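Local coordinates for IroE-like serine hydrolase (Shewanella oneidensis, PDB 3GFF), which probably hydrolyses ester bonds, as a serine hydrolase of the esterase D family with an alpha/beta-hydrolase core, at residues Y36-L40 with S131-T135; L40-P44 with P297-Y301; V142-F146 with H247-S251; D169-W173 with Y215-N220; D191-L197 with P232-G236. All coordinates share one frame; numbering follows the deposited sequence.

How the interactions relate
Interactions 3 and 4 meet at the probable active site, their centres 11 Å apart. His247 ND1 lies 2.7 Å from Asp169 OD2, a probable hydrogen bond that joins the Ser145-His247 pair of interaction 3 to the loop 169-173 of interaction 4, and Ser171 beside Ser145 adds a second link. Interactions 1 and 2 form another pair, 9 Å between centres on the far side of the chain's centre from the site; they share Leu40, and Arg134 NE probably bonds to Glu41 O at 2.8 Å. Interaction 5 lies at the border of the sheet that interactions 2 and 3 also reach, with its centre 22 Å from those of both 3 and 4.

Interaction 1: residues Y36-L40 with S131-T135; sequences YAQSL and SQLRT
A cation-pi stack at the protein surface joins Tyr36, in the loop ahead of strand 43-48, to Arg134, just past the end of helix 114-132. The guanidinium lies nearly flat over one face of the phenol ring, planes 15° apart, with Arg134 CZ 4.1 Å from the ring centroid of Tyr36. A bend at chi3 (-45°) turns the end of the arginine chain, and the group is then fixed at its rim: Arg134 NH2 donates to Tyr36 O at 2.8 Å, the acceptor lying close to the guanidinium plane. Over the opposite face come Ser39 O and the backbone of Leu40, whose carbonyl carbon is 3.4 Å from Arg134 NE. The cation is thus sandwiched between the Tyr36 ring and the Ser39-Leu40 peptide. At the far end of the ring, Tyr36 OH accepts from Arg134 N at 2.9 Å and hydrogen-bonds a water at 2.6 Å, which donates to Gln132 O. The hydroxyl also touches Leu133 CB. Beyond the two segments, Arg134 NE bonds to Glu41 O and the Arg134 backbone pairs with Tyr43 of strand 43-48, while Leu133 packs on Ile77 of strand 77-81 and Ile30 of strand 24-31.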
# COMPACT_ATOMS: atom_id res chain seq x y z
N TYR A 36 16.10 12.24 10.09
CA TYR A 36 15.83 13.66 10.32
C TYR A 36 16.83 14.36 11.27
O TYR A 36 17.48 15.33 10.88
CB TYR A 36 14.39 13.89 10.79
CG TYR A 36 14.10 15.37 10.90
CD1 TYR A 36 13.81 16.13 9.76
CD2 TYR A 36 14.17 16.02 12.13
CE1 TYR A 36 13.59 17.52 9.86
CE2 TYR A 36 13.95 17.39 12.23
CZ TYR A 36 13.67 18.13 11.11
OH TYR A 36 13.47 19.49 11.25
N ALA A 37 16.96 13.85 12.50
CA ALA A 37 17.85 14.42 13.51
C ALA A 37 19.34 14.38 13.17
O ALA A 37 20.13 15.09 13.81
CB ALA A 37 17.60 13.73 14.88
N GLN A 38 19.72 13.65 12.12
CA GLN A 38 21.14 13.41 11.82
C GLN A 38 21.87 14.35 10.86
O GLN A 38 23.06 14.17 10.61
CB GLN A 38 21.32 11.96 11.42
CG GLN A 38 20.97 10.99 12.56
CD GLN A 38 21.03 9.53 12.16
OE1 GLN A 38 20.25 9.06 11.34
NE2 GLN A 38 21.92 8.80 12.78
N SER A 39 21.18 15.36 10.34
CA SER A 39 21.83 16.34 9.48
C SER A 39 21.05 17.64 9.48
O SER A 39 20.08 17.78 10.21
CB SER A 39 21.96 15.81 8.04
OG SER A 39 20.70 15.75 7.38
N LEU A 40 21.49 18.57 8.62
CA LEU A 40 20.84 19.83 8.39
C LEU A 40 19.96 19.79 7.14
O LEU A 40 19.48 20.83 6.66
CB LEU A 40 21.88 20.94 8.27
CG LEU A 40 22.44 21.30 9.64
CD1 LEU A 40 23.48 22.38 9.54
CD2 LEU A 40 21.27 21.73 10.56
N SER A 131 8.40 26.78 10.98
CA SER A 131 9.22 27.40 12.01
C SER A 131 9.79 26.35 12.95
O SER A 131 10.77 26.61 13.60
CB SER A 131 8.45 28.45 12.82
OG SER A 131 7.59 27.87 13.80
N GLN A 132 9.16 25.17 13.02
CA GLN A 132 9.59 24.07 13.87
C GLN A 132 10.47 23.04 13.13
O GLN A 132 11.40 22.46 13.73
CB GLN A 132 8.37 23.33 14.45
CG GLN A 132 7.56 24.21 15.40
CD GLN A 132 6.22 23.62 15.84
OE1 GLN A 132 5.77 22.56 15.35
NE2 GLN A 132 5.58 24.30 16.82
N LEU A 133 10.20 22.81 11.85
CA LEU A 133 10.97 21.83 11.10
C LEU A 133 11.72 22.42 9.89
O LEU A 133 11.41 23.51 9.39
CB LEU A 133 10.04 20.72 10.62
CG LEU A 133 9.10 20.03 11.64
CD1 LEU A 133 8.06 19.21 10.85
CD2 LEU A 133 9.80 19.16 12.66
N ARG A 134 12.71 21.66 9.42
CA ARG A 134 13.51 22.04 8.26
C ARG A 134 12.81 21.56 6.99
O ARG A 134 12.92 20.38 6.59
CB ARG A 134 14.91 21.45 8.36
CG ARG A 134 15.69 21.97 9.60
CD ARG A 134 17.17 21.47 9.55
NE ARG A 134 17.23 20.06 9.19
CZ ARG A 134 17.16 19.04 10.03
NH1 ARG A 134 17.11 19.21 11.33
NH2 ARG A 134 17.18 17.80 9.55
N THR A 135 12.08 22.50 6.38
CA THR A 135 11.31 22.25 5.17
C THR A 135 12.03 22.89 3.98
O THR A 135 12.64 23.95 4.12
CB THR A 135 9.90 22.80 5.30
OG1 THR A 135 9.94 24.24 5.36
CG2 THR A 135 9.26 22.23 6.58
O HOH W 1 13.58 20.73 13.50

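Interaction 2: residues L40-P44 with P297-Y301; sequences LEAYP and PSQQY
Glu41 and Gln299 bring the two backbones closest, their CA atoms 6.4 Å apart, where the irregular run 40-42 entering strand 43-48 passes the first turn of helix 299-311. Ser298 is the N-cap of that helix: its OG accepts from Tyr301 N at 3.2 Å, almost straight at 172°. Glu41 reaches this end with an extended chain, CG anti to the backbone N (chi1 178°), and presents both carboxylate oxygens to it. OE2 accepts the hydroxyl proton of Ser298, Glu41 OE2 to Ser298 OG being 2.8 Å, while OE1 takes the amide of Gln300, Glu41 OE1 to Gln300 N being 3.0 Å. Both donors come on the syn side, the serine nearer the carboxylate plane than the amide, which sits 34° out of it. Glu41 OE1 is also brushed by Gln299 CB and Gln300 CG. Beside it, Gln300 NE2 donates to Tyr43 OH at 2.7 Å, with the hydroxyl lying in the amide plane, and the same amide nitrogen bonds Glu34 O. The aromatic ring of Tyr43 meets this amide at its edge, while Glu41 CG lies over one ring face. The positive end of the helix dipole probably offsets part of the cost of burying the Glu41 charge. The arrangement is a serine N-cap on helix 299-311 joined by a glutamate from the loop entering strand 43-48, tying this C-terminal helix to the sheet.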
# COMPACT_ATOMS: atom_id res chain seq x y z
N LEU A 40 21.49 18.57 8.62
CA LEU A 40 20.84 19.83 8.39
C LEU A 40 19.96 19.79 7.14
O LEU A 40 19.48 20.83 6.66
CB LEU A 40 21.88 20.94 8.27
CG LEU A 40 22.44 21.30 9.64
CD1 LEU A 40 23.48 22.38 9.54
CD2 LEU A 40 21.27 21.73 10.56
N GLU A 41 19.68 18.59 6.65
CA GLU A 41 18.88 18.46 5.43
C GLU A 41 17.44 18.97 5.63
O GLU A 41 16.84 18.77 6.69
CB GLU A 41 18.91 17.00 4.92
CG GLU A 41 18.09 16.74 3.71
CD GLU A 41 18.26 15.33 3.13
OE1 GLU A 41 19.08 14.54 3.62
OE2 GLU A 41 17.55 15.02 2.16
N ALA A 42 16.90 19.63 4.60
CA ALA A 42 15.55 20.18 4.60
C ALA A 42 14.77 19.25 3.69
O ALA A 42 15.29 18.86 2.66
CB ALA A 42 15.54 21.63 4.08
N TYR A 43 13.54 18.94 4.07
CA TYR A 43 12.67 17.99 3.35
C TYR A 43 11.38 18.62 2.79
O TYR A 43 10.94 19.67 3.26
CB TYR A 43 12.27 16.89 4.33
CG TYR A 43 13.47 16.15 4.87
CD1 TYR A 43 14.03 15.08 4.16
CD2 TYR A 43 14.09 16.55 6.04
CE1 TYR A 43 15.15 14.42 4.64
CE2 TYR A 43 15.22 15.89 6.54
CZ TYR A 43 15.75 14.84 5.83
OH TYR A 43 16.87 14.19 6.29
N PRO A 44 10.78 17.98 1.78
CA PRO A 44 9.46 18.43 1.36
C PRO A 44 8.43 18.07 2.41
O PRO A 44 8.69 17.25 3.29
CB PRO A 44 9.17 17.61 0.10
CG PRO A 44 10.30 16.65 -0.06
CD PRO A 44 11.28 16.83 1.00
N PRO A 297 19.23 17.33 -5.23
CA PRO A 297 19.26 16.00 -4.70
C PRO A 297 19.36 15.93 -3.17
O PRO A 297 20.11 16.69 -2.56
CB PRO A 297 20.50 15.39 -5.34
CG PRO A 297 20.77 16.21 -6.53
CD PRO A 297 20.29 17.55 -6.25
N SER A 298 18.58 15.03 -2.59
CA SER A 298 18.60 14.76 -1.17
C SER A 298 20.01 14.43 -0.70
O SER A 298 20.64 13.54 -1.26
CB SER A 298 17.71 13.56 -0.84
OG SER A 298 18.14 12.94 0.39
N GLN A 299 20.45 15.14 0.34
CA GLN A 299 21.76 14.89 0.97
C GLN A 299 21.94 13.41 1.43
O GLN A 299 23.02 12.83 1.25
CB GLN A 299 21.94 15.81 2.18
CG GLN A 299 23.38 16.16 2.51
CD GLN A 299 23.89 17.38 1.74
OE1 GLN A 299 23.10 18.24 1.30
NE2 GLN A 299 25.22 17.47 1.59
N GLN A 300 20.92 12.82 2.07
CA GLN A 300 20.98 11.40 2.51
C GLN A 300 21.18 10.45 1.34
O GLN A 300 21.95 9.50 1.43
CB GLN A 300 19.65 10.92 3.12
CG GLN A 300 19.34 11.37 4.49
CD GLN A 300 18.04 10.79 4.98
OE1 GLN A 300 17.79 9.59 4.84
NE2 GLN A 300 17.19 11.65 5.56
N TYR A 301 20.38 10.68 0.30
CA TYR A 301 20.37 9.90 -0.93
C TYR A 301 21.74 9.90 -1.58
O TYR A 301 22.25 8.85 -1.92
CB TYR A 301 19.28 10.44 -1.88
CG TYR A 301 19.09 9.68 -3.17
CD1 TYR A 301 18.86 8.30 -3.17
CD2 TYR A 301 19.08 10.34 -4.41
CE1 TYR A 301 18.66 7.59 -4.34
CE2 TYR A 301 18.88 9.64 -5.60
CZ TYR A 301 18.67 8.27 -5.56
OH TYR A 301 18.48 7.57 -6.72

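Interaction 3: residues V142-F146 with H247-S251; sequences VGHSF and HQSVS
Ser145 OG and His247 NE2 lie 2.8 Å apart in a hydrogen bond that either atom could donate, the hydroxyl sitting at the edge of the imidazole and in its plane. Ser145 has OG anti to its own N (chi1 -169°) on a backbone with positive phi (60°), which points the hydroxyl across at the histidine; Ser171 OG is a second partner. On the other side of the His247 ring, ND1 bonds to Asp169 OD2. Such a strained serine between strand 138-144 and the following helix fits the nucleophile elbow of alpha/beta hydrolases, and Ser145, His247 and Asp169 have the geometry of a Ser-His-Asp triad, probably the catalytic one. His144, the residue before Ser145, bonds the backbone of His247 itself: His144 NE2 donates to His247 O at 2.7 Å, with the oxygen close to the ring plane. The ring is clasped between two serines: Ser251 CB makes a CH-pi contact over one face, 3.8 Å from the His144 ring centroid, and Ser145 CB covers the opposite face. Gln248, its chain bent at chi2, brings its amide to the edge of the ring, Gln248 OE1 to His144 CE1 being 3.6 Å, with amide and ring planes nearly perpendicular.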
# COMPACT_ATOMS: atom_id res chain seq x y z
N VAL A 142 -2.45 16.16 -0.40
CA VAL A 142 -3.13 14.90 -0.74
C VAL A 142 -4.57 14.93 -0.17
O VAL A 142 -4.79 14.97 1.04
CB VAL A 142 -2.35 13.64 -0.22
CG1 VAL A 142 -3.07 12.34 -0.61
CG2 VAL A 142 -0.89 13.64 -0.71
N GLY A 143 -5.56 14.96 -1.07
CA GLY A 143 -6.96 15.01 -0.71
C GLY A 143 -7.70 13.86 -1.36
O GLY A 143 -7.51 13.58 -2.55
N HIS A 144 -8.52 13.17 -0.57
CA HIS A 144 -9.32 12.05 -1.02
C HIS A 144 -10.79 12.36 -0.75
O HIS A 144 -11.11 12.94 0.32
CB HIS A 144 -8.91 10.80 -0.24
CG HIS A 144 -9.83 9.64 -0.42
ND1 HIS A 144 -10.73 9.27 0.55
CD2 HIS A 144 -10.01 8.79 -1.46
CE1 HIS A 144 -11.41 8.22 0.12
NE2 HIS A 144 -11.01 7.92 -1.10
N SER A 145 -11.66 11.98 -1.67
CA SER A 145 -13.10 12.18 -1.54
C SER A 145 -13.35 13.66 -1.42
O SER A 145 -12.86 14.43 -2.26
CB SER A 145 -13.66 11.39 -0.35
OG SER A 145 -15.09 11.34 -0.32
N PHE A 146 -14.12 14.09 -0.43
CA PHE A 146 -14.31 15.53 -0.21
C PHE A 146 -12.99 16.29 -0.05
O PHE A 146 -12.89 17.44 -0.46
CB PHE A 146 -15.18 15.78 1.00
CG PHE A 146 -16.61 15.56 0.74
CD1 PHE A 146 -17.17 14.31 0.86
CD2 PHE A 146 -17.42 16.62 0.37
CE1 PHE A 146 -18.49 14.14 0.60
CE2 PHE A 146 -18.73 16.42 0.11
CZ PHE A 146 -19.27 15.22 0.22
N HIS A 247 -14.54 3.80 -4.18
CA HIS A 247 -14.30 5.17 -3.79
C HIS A 247 -13.42 5.25 -2.53
O HIS A 247 -12.48 6.05 -2.42
CB HIS A 247 -15.65 5.84 -3.58
CG HIS A 247 -15.54 7.20 -2.99
ND1 HIS A 247 -14.94 8.23 -3.65
CD2 HIS A 247 -15.98 7.69 -1.81
CE1 HIS A 247 -15.00 9.32 -2.89
NE2 HIS A 247 -15.64 9.01 -1.78
N GLN A 248 -13.73 4.40 -1.58
CA GLN A 248 -12.93 4.36 -0.37
C GLN A 248 -11.56 3.63 -0.57
O GLN A 248 -10.54 4.17 -0.15
CB GLN A 248 -13.76 3.84 0.82
CG GLN A 248 -14.78 4.91 1.33
CD GLN A 248 -14.11 6.16 1.93
OE1 GLN A 248 -13.04 6.09 2.53
NE2 GLN A 248 -14.76 7.30 1.77
N SER A 249 -11.53 2.47 -1.23
CA SER A 249 -10.24 1.71 -1.38
C SER A 249 -9.17 2.38 -2.25
O SER A 249 -8.00 1.99 -2.20
CB SER A 249 -10.46 0.30 -1.95
OG SER A 249 -10.58 0.32 -3.37
N VAL A 250 -9.55 3.34 -3.07
CA VAL A 250 -8.57 3.91 -3.99
C VAL A 250 -7.62 4.91 -3.32
O VAL A 250 -6.61 5.28 -3.92
CB VAL A 250 -9.24 4.55 -5.23
CG1 VAL A 250 -9.75 5.98 -4.90
CG2 VAL A 250 -8.25 4.57 -6.41
N SER A 251 -7.90 5.31 -2.07
CA SER A 251 -7.04 6.25 -1.35
C SER A 251 -5.62 5.74 -1.29
O SER A 251 -4.65 6.49 -1.55
CB SER A 251 -7.58 6.58 0.07
OG SER A 251 -7.61 5.43 0.93

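Interaction 4: residues D169-W173 with Y215-N220; sequences DTSLW and YHKDLN. With IMD (imidazole), chain D.
Thr170 O is gripped from helix 215-230 by Asn220 ND2 at 2.9 Å, a nearly straight bond lying in the planes of both the carbonyl and the amide, and by a water. The same Asn220 ND2 donates to His216 O one turn back along the helix, which fixes how the amide is rotated. The water touching Thr170 O at 3.3 Å also donates to His216 O, accepts from Trp173 N and lies 2.7 Å from His216 ND1. His216 therefore has polar partners on both ring nitrogens: His216 NE2 donates to Asp169 OD2 at 2.8 Å and 171°, coming from above the carboxylate plane, with the oxygen in the plane of the imidazole. His247 ND1 is the other partner of that carboxylate oxygen, while Asp169 OD1 bonds Ala202 N. Trp173 CD1 sits 3.6 Å from His216 ND1, and the two rings meet obliquely. On the side of the Trp173 backbone, Leu219 CD2 packs on its CA and CB, and Tyr215 turns its ring edge to that CB. An imidazole, probably from the crystallisation liquor, donates from N1 to Ser171 OG at 3.2 Å and lies over one face of His216. The site is the acid loop of a probable Ser-His-Asp triad, with a second histidine on the aspartate.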
# COMPACT_ATOMS: atom_id res chain seq x y z
N ASP A 169 -10.07 10.36 -6.10
CA ASP A 169 -11.50 10.14 -6.31
C ASP A 169 -12.30 11.30 -5.80
O ASP A 169 -13.20 11.16 -5.00
CB ASP A 169 -11.96 8.83 -5.72
CG ASP A 169 -13.00 8.16 -6.57
OD1 ASP A 169 -12.87 8.25 -7.81
OD2 ASP A 169 -13.91 7.52 -6.02
N THR A 170 -11.94 12.47 -6.29
CA THR A 170 -12.56 13.75 -5.88
C THR A 170 -14.09 13.71 -5.98
O THR A 170 -14.63 13.24 -6.99
CB THR A 170 -12.04 14.87 -6.78
OG1 THR A 170 -10.61 14.87 -6.73
CG2 THR A 170 -12.60 16.27 -6.35
N SER A 171 -14.76 14.21 -4.94
CA SER A 171 -16.22 14.28 -4.89
C SER A 171 -16.72 15.51 -5.72
O SER A 171 -17.33 16.43 -5.17
CB SER A 171 -16.67 14.40 -3.43
OG SER A 171 -16.17 13.33 -2.62
N LEU A 172 -16.46 15.49 -7.03
CA LEU A 172 -16.86 16.56 -7.95
C LEU A 172 -18.38 16.68 -8.06
O LEU A 172 -18.89 17.69 -8.53
CB LEU A 172 -16.25 16.34 -9.36
CG LEU A 172 -14.72 16.44 -9.51
CD1 LEU A 172 -14.23 16.14 -10.98
CD2 LEU A 172 -14.27 17.83 -9.13
N TRP A 173 -19.11 15.63 -7.68
CA TRP A 173 -20.56 15.69 -7.65
C TRP A 173 -21.09 16.77 -6.67
O TRP A 173 -22.22 17.29 -6.82
CB TRP A 173 -21.15 14.32 -7.30
CG TRP A 173 -20.74 13.83 -5.96
CD1 TRP A 173 -19.72 12.98 -5.69
CD2 TRP A 173 -21.31 14.19 -4.69
NE1 TRP A 173 -19.63 12.76 -4.34
CE2 TRP A 173 -20.58 13.51 -3.70
CE3 TRP A 173 -22.36 15.03 -4.29
CZ2 TRP A 173 -20.86 13.62 -2.34
CZ3 TRP A 173 -22.63 15.16 -2.95
CH2 TRP A 173 -21.89 14.45 -1.98
N TYR A 215 -22.55 8.33 -11.73
CA TYR A 215 -22.50 9.79 -11.85
C TYR A 215 -21.21 10.41 -11.30
O TYR A 215 -20.64 11.29 -11.92
CB TYR A 215 -23.72 10.39 -11.15
CG TYR A 215 -23.80 11.90 -11.15
CD1 TYR A 215 -24.41 12.56 -12.20
CD2 TYR A 215 -23.31 12.65 -10.10
CE1 TYR A 215 -24.50 13.93 -12.22
CE2 TYR A 215 -23.41 14.05 -10.11
CZ TYR A 215 -24.01 14.67 -11.18
OH TYR A 215 -24.16 16.03 -11.23
N HIS A 216 -20.78 9.96 -10.12
CA HIS A 216 -19.55 10.43 -9.49
C HIS A 216 -18.31 10.06 -10.36
O HIS A 216 -17.42 10.90 -10.59
CB HIS A 216 -19.48 9.84 -8.06
CG HIS A 216 -18.09 9.71 -7.49
ND1 HIS A 216 -17.31 10.80 -7.16
CD2 HIS A 216 -17.39 8.62 -7.12
CE1 HIS A 216 -16.18 10.37 -6.64
NE2 HIS A 216 -16.18 9.05 -6.64
N LYS A 217 -18.26 8.82 -10.82
CA LYS A 217 -17.15 8.37 -11.68
C LYS A 217 -17.12 9.15 -13.00
O LYS A 217 -16.06 9.61 -13.44
CB LYS A 217 -17.26 6.88 -11.98
CG LYS A 217 -16.25 6.40 -13.02
CD LYS A 217 -16.30 4.93 -13.27
CE LYS A 217 -17.44 4.53 -14.13
NZ LYS A 217 -17.04 3.25 -14.79
N ASP A 218 -18.29 9.33 -13.62
CA ASP A 218 -18.37 10.03 -14.90
C ASP A 218 -17.90 11.48 -14.81
O ASP A 218 -17.20 11.95 -15.71
CB ASP A 218 -19.77 9.90 -15.52
CG ASP A 218 -20.18 8.47 -15.72
OD1 ASP A 218 -19.27 7.63 -15.84
OD2 ASP A 218 -21.39 8.17 -15.74
N LEU A 219 -18.26 12.17 -13.73
CA LEU A 219 -17.77 13.54 -13.47
C LEU A 219 -16.26 13.59 -13.45
O LEU A 219 -15.67 14.52 -14.00
CB LEU A 219 -18.32 14.12 -12.15
CG LEU A 219 -19.57 15.03 -12.25
CD1 LEU A 219 -20.48 14.68 -13.37
CD2 LEU A 219 -20.31 15.10 -10.97
N ASN A 220 -15.64 12.59 -12.80
CA ASN A 220 -14.18 12.50 -12.75
C ASN A 220 -13.50 12.23 -14.10
O ASN A 220 -12.52 12.89 -14.43
CB ASN A 220 -13.70 11.45 -11.73
CG ASN A 220 -13.60 12.01 -10.31
OD1 ASN A 220 -12.55 12.49 -9.92
ND2 ASN A 220 -14.69 11.99 -9.57
N1 IMD D . -18.30 11.00 -1.96
C2 IMD D . -18.40 10.07 -2.95
N3 IMD D . -18.97 8.94 -2.44
C4 IMD D . -19.21 9.15 -1.12
C5 IMD D . -18.79 10.46 -0.82
O HOH W 2 -17.57 13.17 -8.46
O HOH W 3 -10.19 12.87 -8.66

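Interaction 5: residues D191-L197 with P232-G236; sequences DFKQKQL and PKGLG
Phe192 turns its ring edge to Pro232, whose CB lies in the ring plane 3.7 Å from Phe192 CE2, while Leu235 CB comes obliquely to Phe192 CD2, also at 3.7 Å. With CG anti to the carbonyl carbon (chi1 -68°), the phenyl runs alongside the Leu235 side chain, and beyond the segments Arg186 makes a cation-pi contact with it. Leu235 CD1 then fills in against Lys195 CB and Leu197 CB, and Leu155 of helix 146-156 packs on both Phe192 and Leu235. Beyond the turns, the backbones enter strands 195-201 and 235-241, parallel neighbours at the border of the main sheet. Lys195 N donates to Gly234 O at 2.8 Å, Gly236 N to Lys195 O at 2.9 Å and Leu197 N to Gly236 O at 2.9 Å. Ahead of the strands, Phe192 N bonds Lys233 O, and a water joins Asp191 N to Lys233 N. Gly234, at positive phi in the type II turn from Pro232 to Leu235, makes a CA-H...O contact, its CA 3.3 Å from Phe192 O. The contact is thus a backbone ladder with an apolar patch on the face carrying Lys195 and Leu235; Lys195 NZ bonds instead to Phe162 O, so pairing here rests on main-chain bonds and packing rather than on charge.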
# COMPACT_ATOMS: atom_id res chain seq x y z
N ASP A 191 -2.74 28.84 -17.77
CA ASP A 191 -1.52 29.53 -17.36
C ASP A 191 -1.21 29.31 -15.90
O ASP A 191 -1.00 30.24 -15.14
CB ASP A 191 -1.56 31.04 -17.71
CG ASP A 191 -1.57 31.28 -19.18
OD1 ASP A 191 -1.09 30.39 -19.91
OD2 ASP A 191 -2.06 32.35 -19.63
N PHE A 192 -1.15 28.05 -15.49
CA PHE A 192 -0.80 27.75 -14.10
C PHE A 192 0.67 28.06 -13.84
O PHE A 192 1.49 28.01 -14.75
CB PHE A 192 -1.10 26.28 -13.79
CG PHE A 192 -2.55 25.98 -13.79
CD1 PHE A 192 -3.30 26.20 -12.65
CD2 PHE A 192 -3.17 25.51 -14.92
CE1 PHE A 192 -4.65 25.92 -12.62
CE2 PHE A 192 -4.52 25.24 -14.92
CZ PHE A 192 -5.26 25.44 -13.75
N LYS A 193 0.99 28.38 -12.59
CA LYS A 193 2.35 28.75 -12.26
C LYS A 193 3.18 27.54 -11.82
O LYS A 193 3.53 27.38 -10.65
CB LYS A 193 2.36 29.92 -11.27
CG LYS A 193 1.84 31.24 -11.91
CD LYS A 193 2.25 32.41 -11.08
CE LYS A 193 1.92 33.76 -11.70
NZ LYS A 193 0.51 34.05 -11.71
N GLN A 194 3.50 26.70 -12.81
CA GLN A 194 4.28 25.46 -12.65
C GLN A 194 3.69 24.59 -11.56
O GLN A 194 4.29 24.34 -10.50
CB GLN A 194 5.76 25.75 -12.39
CG GLN A 194 6.47 26.51 -13.48
CD GLN A 194 6.23 25.93 -14.88
OE1 GLN A 194 5.59 26.58 -15.71
NE2 GLN A 194 6.75 24.74 -15.14
N LYS A 195 2.47 24.14 -11.84
CA LYS A 195 1.73 23.31 -10.93
C LYS A 195 1.70 21.89 -11.45
O LYS A 195 2.05 21.62 -12.60
CB LYS A 195 0.32 23.87 -10.76
CG LYS A 195 0.29 25.33 -10.29
CD LYS A 195 0.78 25.46 -8.86
CE LYS A 195 0.75 26.87 -8.37
NZ LYS A 195 1.06 26.94 -6.93
N GLN A 196 1.34 20.99 -10.54
CA GLN A 196 1.18 19.55 -10.79
C GLN A 196 -0.10 19.02 -10.14
O GLN A 196 -0.41 19.38 -9.02
CB GLN A 196 2.40 18.75 -10.33
CG GLN A 196 3.61 18.89 -11.32
CD GLN A 196 4.89 18.22 -10.81
OE1 GLN A 196 5.66 18.83 -10.09
NE2 GLN A 196 5.14 17.00 -11.23
N LEU A 197 -0.82 18.20 -10.88
CA LEU A 197 -2.06 17.58 -10.45
C LEU A 197 -2.05 16.11 -10.89
O LEU A 197 -1.73 15.80 -12.04
CB LEU A 197 -3.29 18.27 -11.06
CG LEU A 197 -4.63 17.54 -10.78
CD1 LEU A 197 -5.04 17.59 -9.30
CD2 LEU A 197 -5.71 18.12 -11.66
N PRO A 232 -3.83 22.74 -20.28
CA PRO A 232 -3.47 24.10 -19.88
C PRO A 232 -1.98 24.26 -19.71
O PRO A 232 -1.30 23.34 -19.26
CB PRO A 232 -4.20 24.26 -18.52
CG PRO A 232 -4.57 22.91 -18.09
CD PRO A 232 -4.77 22.12 -19.33
N LYS A 233 -1.47 25.42 -20.08
CA LYS A 233 -0.04 25.75 -19.91
C LYS A 233 0.30 25.83 -18.42
O LYS A 233 -0.53 26.21 -17.60
CB LYS A 233 0.32 27.08 -20.63
CG LYS A 233 0.15 27.10 -22.19
CD LYS A 233 0.90 25.93 -22.83
CE LYS A 233 1.29 26.15 -24.29
NZ LYS A 233 2.68 26.83 -24.48
N GLY A 234 1.50 25.36 -18.07
CA GLY A 234 1.99 25.39 -16.72
C GLY A 234 1.52 24.36 -15.72
O GLY A 234 1.84 24.49 -14.54
N LEU A 235 0.75 23.37 -16.17
CA LEU A 235 0.26 22.29 -15.34
C LEU A 235 0.67 20.92 -15.86
O LEU A 235 0.30 20.54 -16.99
CB LEU A 235 -1.27 22.31 -15.27
CG LEU A 235 -1.96 21.26 -14.39
CD1 LEU A 235 -1.84 21.54 -12.90
CD2 LEU A 235 -3.46 21.18 -14.79
N GLY A 236 1.42 20.19 -15.04
CA GLY A 236 1.79 18.78 -15.31
C GLY A 236 0.61 17.99 -14.75
O GLY A 236 0.30 18.09 -13.56
O HOH W 4 -3.21 27.66 -20.51